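Local coordinates for fructooligosaccharide ABC transporter substrate-binding protein FusA (Streptococcus pneumoniae, PDB 5G5Y), which binds short- and long-chain fructooligosaccharides, preferring tetrasaccharides and larger, for import by the ABC transporter FusABC-MsmK, at residues A[281-286]-A[409-414]; A[347-352]-A[365-370]. All coordinates share one frame; numbering follows the deposited sequence.

Interaction 1. Residues A[281-286]-A[409-414]; sequences SYDVLP and KEYYVP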
# COMPACT_ATOMS: atom_id res chain seq x y z
N SER A 281 -1.21 0.81 26.47
CA SER A 281 -2.31 1.74 26.75
C SER A 281 -3.36 1.77 25.63
O SER A 281 -4.53 2.04 25.91
CB SER A 281 -1.79 3.16 26.96
OG SER A 281 -0.82 3.18 28.00
N TYR A 282 -2.93 1.48 24.38
CA TYR A 282 -3.81 1.44 23.20
C TYR A 282 -3.87 0.04 22.59
O TYR A 282 -2.86 -0.71 22.58
CB TYR A 282 -3.32 2.44 22.15
CG TYR A 282 -3.57 3.85 22.55
CD1 TYR A 282 -2.64 4.55 23.32
CD2 TYR A 282 -4.75 4.50 22.19
CE1 TYR A 282 -2.88 5.85 23.71
CE2 TYR A 282 -4.99 5.82 22.56
CZ TYR A 282 -4.05 6.49 23.33
OH TYR A 282 -4.28 7.81 23.73
N ASP A 283 -5.06 -0.32 22.09
CA ASP A 283 -5.24 -1.58 21.41
C ASP A 283 -6.26 -1.39 20.27
O ASP A 283 -6.83 -0.31 20.14
CB ASP A 283 -5.77 -2.64 22.39
CG ASP A 283 -5.30 -4.05 22.04
OD1 ASP A 283 -4.85 -4.31 20.91
OD2 ASP A 283 -5.41 -4.91 22.92
N VAL A 284 -6.46 -2.44 19.49
CA VAL A 284 -7.37 -2.44 18.35
C VAL A 284 -8.82 -2.28 18.82
O VAL A 284 -9.28 -2.95 19.75
CB VAL A 284 -7.28 -3.74 17.52
CG1 VAL A 284 -8.17 -3.63 16.29
CG2 VAL A 284 -5.85 -4.07 17.12
N LEU A 285 -9.52 -1.33 18.21
CA LEU A 285 -10.94 -1.18 18.42
C LEU A 285 -11.59 -2.30 17.59
O LEU A 285 -11.45 -2.28 16.36
CB LEU A 285 -11.42 0.19 17.92
CG LEU A 285 -12.92 0.48 18.08
CD1 LEU A 285 -13.28 0.59 19.55
CD2 LEU A 285 -13.33 1.74 17.36
N PRO A 286 -12.27 -3.25 18.24
CA PRO A 286 -12.90 -4.28 17.41
C PRO A 286 -13.95 -3.74 16.44
O PRO A 286 -14.50 -2.65 16.65
CB PRO A 286 -13.57 -5.21 18.43
CG PRO A 286 -13.01 -4.81 19.76
CD PRO A 286 -12.61 -3.39 19.66
N LYS A 409 -6.03 -10.62 10.90
CA LYS A 409 -6.69 -11.89 10.93
C LYS A 409 -7.70 -12.03 12.10
O LYS A 409 -8.79 -12.54 11.89
CB LYS A 409 -5.67 -13.04 10.98
CG LYS A 409 -6.35 -14.35 10.59
CD LYS A 409 -5.44 -15.56 10.70
CE LYS A 409 -6.13 -16.84 10.18
NZ LYS A 409 -7.28 -16.62 9.25
N GLU A 410 -7.27 -11.64 13.30
CA GLU A 410 -8.05 -11.74 14.54
C GLU A 410 -9.29 -10.83 14.52
O GLU A 410 -10.39 -11.30 14.82
CB GLU A 410 -7.18 -11.31 15.73
CG GLU A 410 -7.84 -11.25 17.09
CD GLU A 410 -6.87 -10.93 18.24
OE1 GLU A 410 -5.66 -10.63 18.01
OE2 GLU A 410 -7.33 -10.95 19.40
N TYR A 411 -9.11 -9.57 14.12
CA TYR A 411 -10.18 -8.57 14.24
C TYR A 411 -11.03 -8.36 12.99
O TYR A 411 -12.22 -8.06 13.11
CB TYR A 411 -9.59 -7.22 14.67
CG TYR A 411 -9.11 -7.25 16.09
CD1 TYR A 411 -10.02 -7.15 17.16
CD2 TYR A 411 -7.75 -7.39 16.40
CE1 TYR A 411 -9.59 -7.20 18.48
CE2 TYR A 411 -7.31 -7.43 17.73
CZ TYR A 411 -8.22 -7.31 18.76
OH TYR A 411 -7.78 -7.31 20.11
N TYR A 412 -10.43 -8.46 11.81
CA TYR A 412 -11.08 -7.94 10.58
C TYR A 412 -11.49 -8.99 9.56
O TYR A 412 -12.58 -8.91 8.98
CB TYR A 412 -10.20 -6.93 9.90
CG TYR A 412 -9.70 -5.79 10.72
CD1 TYR A 412 -10.52 -5.14 11.65
CD2 TYR A 412 -8.41 -5.33 10.56
CE1 TYR A 412 -10.05 -4.10 12.41
CE2 TYR A 412 -7.93 -4.25 11.28
CZ TYR A 412 -8.76 -3.62 12.19
OH TYR A 412 -8.28 -2.56 12.93
N VAL A 413 -10.63 -9.96 9.31
CA VAL A 413 -10.90 -10.96 8.31
C VAL A 413 -12.28 -11.65 8.40
O VAL A 413 -12.96 -11.78 7.38
CB VAL A 413 -9.75 -11.96 8.21
CG1 VAL A 413 -10.12 -13.19 7.37
CG2 VAL A 413 -8.55 -11.23 7.61
N PRO A 414 -12.75 -12.00 9.62
CA PRO A 414 -14.07 -12.61 9.73
C PRO A 414 -15.23 -11.78 9.18
O PRO A 414 -16.28 -12.35 8.82
CB PRO A 414 -14.24 -12.84 11.25
CG PRO A 414 -12.85 -12.90 11.79
CD PRO A 414 -12.06 -11.94 10.94
O HOH W 1 -5.23 -7.11 20.59
O HOH W 2 -8.87 -5.11 21.36
O HOH W 3 -9.84 -1.16 14.46
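Val284 lies over one face of the Tyr411 ring, and through this CH-pi contact the outermost strand 282-284 of a mixed four-stranded sheet packs against helix 399-412 in this member of the bacterial solute-binding protein 1 family. Val284 CB sits 3.8 Å from the centroid of the Tyr411 ring, only 16° off the ring normal. Glu410 CG lies near the rim of the opposite face. A beta-branched valine suits the strand, and its CG1 meets both tyrosines whereas its CG2 meets only Tyr411. With chi1 at -175°, Val284 CG1 is set opposite the backbone N and reaches into the angle between the rings, 3.5 Å from Tyr412 OH, while CG2 lies at the rim, 3.7 Å from Tyr411 CE2. Pro286 adds a lighter apolar touch, its CB lying 4.2 Å from Tyr411 CD1.

No direct hydrogen bond crosses the contact; the polar links run through waters, and tyrosine suits both positions because its ring can pack while its hydroxyl reaches them. Water 1, in the plane of the Tyr411 ring at its edge, bonds to Tyr411 OH and donates to Asp283 OD1. That carboxylate oxygen also accepts from Val284 N at 2.8 Å, while Asp283 OD2 forms a salt bridge with Lys143. Water 2 links Tyr411 OH to Val284 O, so two waters grip one hydroxyl. Tyr412 also packs on Met138 and Val135, and its side chain is about 10 Å from that of the substrate-binding Trp270. Tyr412 OH donates to water 3 at 2.6 Å, and this water donates in turn to Leu285 O.

Interaction 2. Residues A[347-352]-A[365-370]; sequences KQQNIF and PLNGTA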
# COMPACT_ATOMS: atom_id res chain seq x y z
N LYS A 347 31.65 -5.98 8.17
CA LYS A 347 31.96 -4.53 8.25
C LYS A 347 30.81 -3.64 8.72
O LYS A 347 31.01 -2.45 8.98
CB LYS A 347 32.43 -4.02 6.89
CG LYS A 347 33.57 -4.80 6.24
CD LYS A 347 33.91 -4.23 4.86
CE LYS A 347 35.12 -4.88 4.22
NZ LYS A 347 34.86 -6.24 3.64
N GLN A 348 29.60 -4.20 8.79
CA GLN A 348 28.44 -3.49 9.34
C GLN A 348 27.39 -4.53 9.76
O GLN A 348 27.58 -5.72 9.55
CB GLN A 348 27.86 -2.45 8.34
CG GLN A 348 27.13 -3.04 7.15
CD GLN A 348 26.83 -2.08 5.98
OE1 GLN A 348 26.75 -2.52 4.83
NE2 GLN A 348 26.63 -0.82 6.27
N GLN A 349 26.31 -4.06 10.37
CA GLN A 349 25.24 -4.93 10.81
C GLN A 349 24.55 -5.61 9.61
O GLN A 349 24.72 -5.18 8.47
CB GLN A 349 24.23 -4.15 11.64
CG GLN A 349 24.71 -3.89 13.06
CD GLN A 349 23.63 -3.24 13.89
OE1 GLN A 349 22.65 -3.90 14.28
NE2 GLN A 349 23.79 -1.96 14.16
N ASN A 350 23.79 -6.65 9.90
CA ASN A 350 23.07 -7.45 8.88
C ASN A 350 21.59 -7.58 9.20
O ASN A 350 21.23 -7.85 10.33
CB ASN A 350 23.65 -8.84 8.77
CG ASN A 350 25.10 -8.83 8.25
OD1 ASN A 350 25.35 -8.75 7.05
ND2 ASN A 350 26.06 -8.91 9.18
N ILE A 351 20.74 -7.39 8.20
CA ILE A 351 19.30 -7.62 8.35
C ILE A 351 19.01 -9.10 8.66
O ILE A 351 18.13 -9.45 9.48
CB ILE A 351 18.54 -7.13 7.10
CG1 ILE A 351 18.67 -5.62 6.95
CG2 ILE A 351 17.07 -7.57 7.13
CD1 ILE A 351 17.91 -4.80 7.97
N PHE A 352 19.79 -9.98 8.04
CA PHE A 352 19.56 -11.42 8.13
C PHE A 352 20.79 -12.24 8.61
O PHE A 352 21.92 -11.81 8.46
CB PHE A 352 19.27 -11.95 6.76
CG PHE A 352 18.00 -11.42 6.14
CD1 PHE A 352 16.76 -11.85 6.60
CD2 PHE A 352 18.04 -10.58 5.04
CE1 PHE A 352 15.58 -11.41 5.99
CE2 PHE A 352 16.87 -10.14 4.42
CZ PHE A 352 15.63 -10.58 4.90
N PRO A 365 17.85 -9.19 15.27
CA PRO A 365 17.58 -7.98 16.04
C PRO A 365 18.67 -6.94 15.76
O PRO A 365 19.82 -7.32 15.58
CB PRO A 365 17.60 -8.48 17.50
CG PRO A 365 18.43 -9.71 17.49
CD PRO A 365 18.47 -10.26 16.09
N LEU A 366 18.30 -5.67 15.66
CA LEU A 366 19.19 -4.60 15.21
C LEU A 366 19.40 -3.54 16.30
O LEU A 366 18.51 -3.33 17.12
CB LEU A 366 18.60 -3.90 13.99
CG LEU A 366 18.24 -4.75 12.77
CD1 LEU A 366 17.63 -3.85 11.70
CD2 LEU A 366 19.46 -5.51 12.24
N ASN A 367 20.53 -2.84 16.24
CA ASN A 367 20.85 -1.74 17.18
C ASN A 367 21.45 -0.51 16.48
O ASN A 367 21.74 -0.53 15.27
CB ASN A 367 21.81 -2.24 18.28
CG ASN A 367 23.26 -2.30 17.82
OD1 ASN A 367 23.64 -3.17 17.05
ND2 ASN A 367 24.09 -1.37 18.30
N GLY A 368 21.60 0.56 17.26
CA GLY A 368 22.25 1.79 16.81
C GLY A 368 21.42 2.50 15.75
O GLY A 368 20.21 2.63 15.89
N THR A 369 22.07 2.94 14.69
CA THR A 369 21.36 3.51 13.54
C THR A 369 20.70 2.45 12.62
O THR A 369 20.04 2.84 11.67
CB THR A 369 22.32 4.36 12.68
OG1 THR A 369 23.42 3.55 12.25
CG2 THR A 369 22.84 5.57 13.47
N ALA A 370 20.87 1.14 12.89
CA ALA A 370 20.47 0.10 11.92
C ALA A 370 18.95 -0.00 11.68
O ALA A 370 18.53 -0.09 10.52
CB ALA A 370 21.07 -1.26 12.27
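The side-chain amide of Gln349 has the methyl of Ala370 on one face and one end of the Asn367 side chain over the other, while its edge pairs with the backbone of Asn367 at the start of a type II' beta turn, Asn367 to Ala370. Ala370 CB lies 3.4 Å from Gln349 NE2. The two amide planes are 26° apart, although the side chains themselves cross at about a right angle.

At the edge, glutamine offers an acceptor and a donor side by side, matching the N-H and C=O of one residue. Asn367 N donates to Gln349 OE1 at 3.1 Å, almost straight at 168° and on a lone pair in the carbonyl plane. Gln349 NE2 donates back to Asn367 O at 2.7 Å, approaching from above the plane of that carbonyl. Ala370 N reaches the same oxygen from the opposite face and closes the turn. Gly368 suits its second position, where phi is positive, and Ala370 begins helix 370-378. Gln349 spans the gap because its chain is extended beyond CG (chi2 -174°).

Next to this polar pairing, Ile351 and Leu366 meet close to strands 352-355 and 360-363, and both also pack on Leu374. The Ile351 side chain is about 5 Å from those of the substrate-binding Trp340 and Arg375. Leucine's two methyls serve different partners: Leu366 CD1 lies 3.9 Å from Ile351 CD1, and CD2 lies 3.5 Å from Asn350 O.

Followed from the N terminus, the chain first lays down 281-286, on the outer strand 282-284 of its sheet, and then runs on through helices 319-329 and 332-340 to 347-352. Strands 352-355 and 360-363 follow, and interaction 2 closes this short excursion, only 12 residues intervening before 365-370. Helix 370-378 then carries the chain onward to helix 399-412, where interaction 1 closes the much longer loop of 122 residues. The shorter loop is thus nested inside the longer one. The contacts do not touch: their centres are about 31 Å apart. One ties a sheet edge to a helix, the other joins two loops at the ends of strands 352-355 and 360-363.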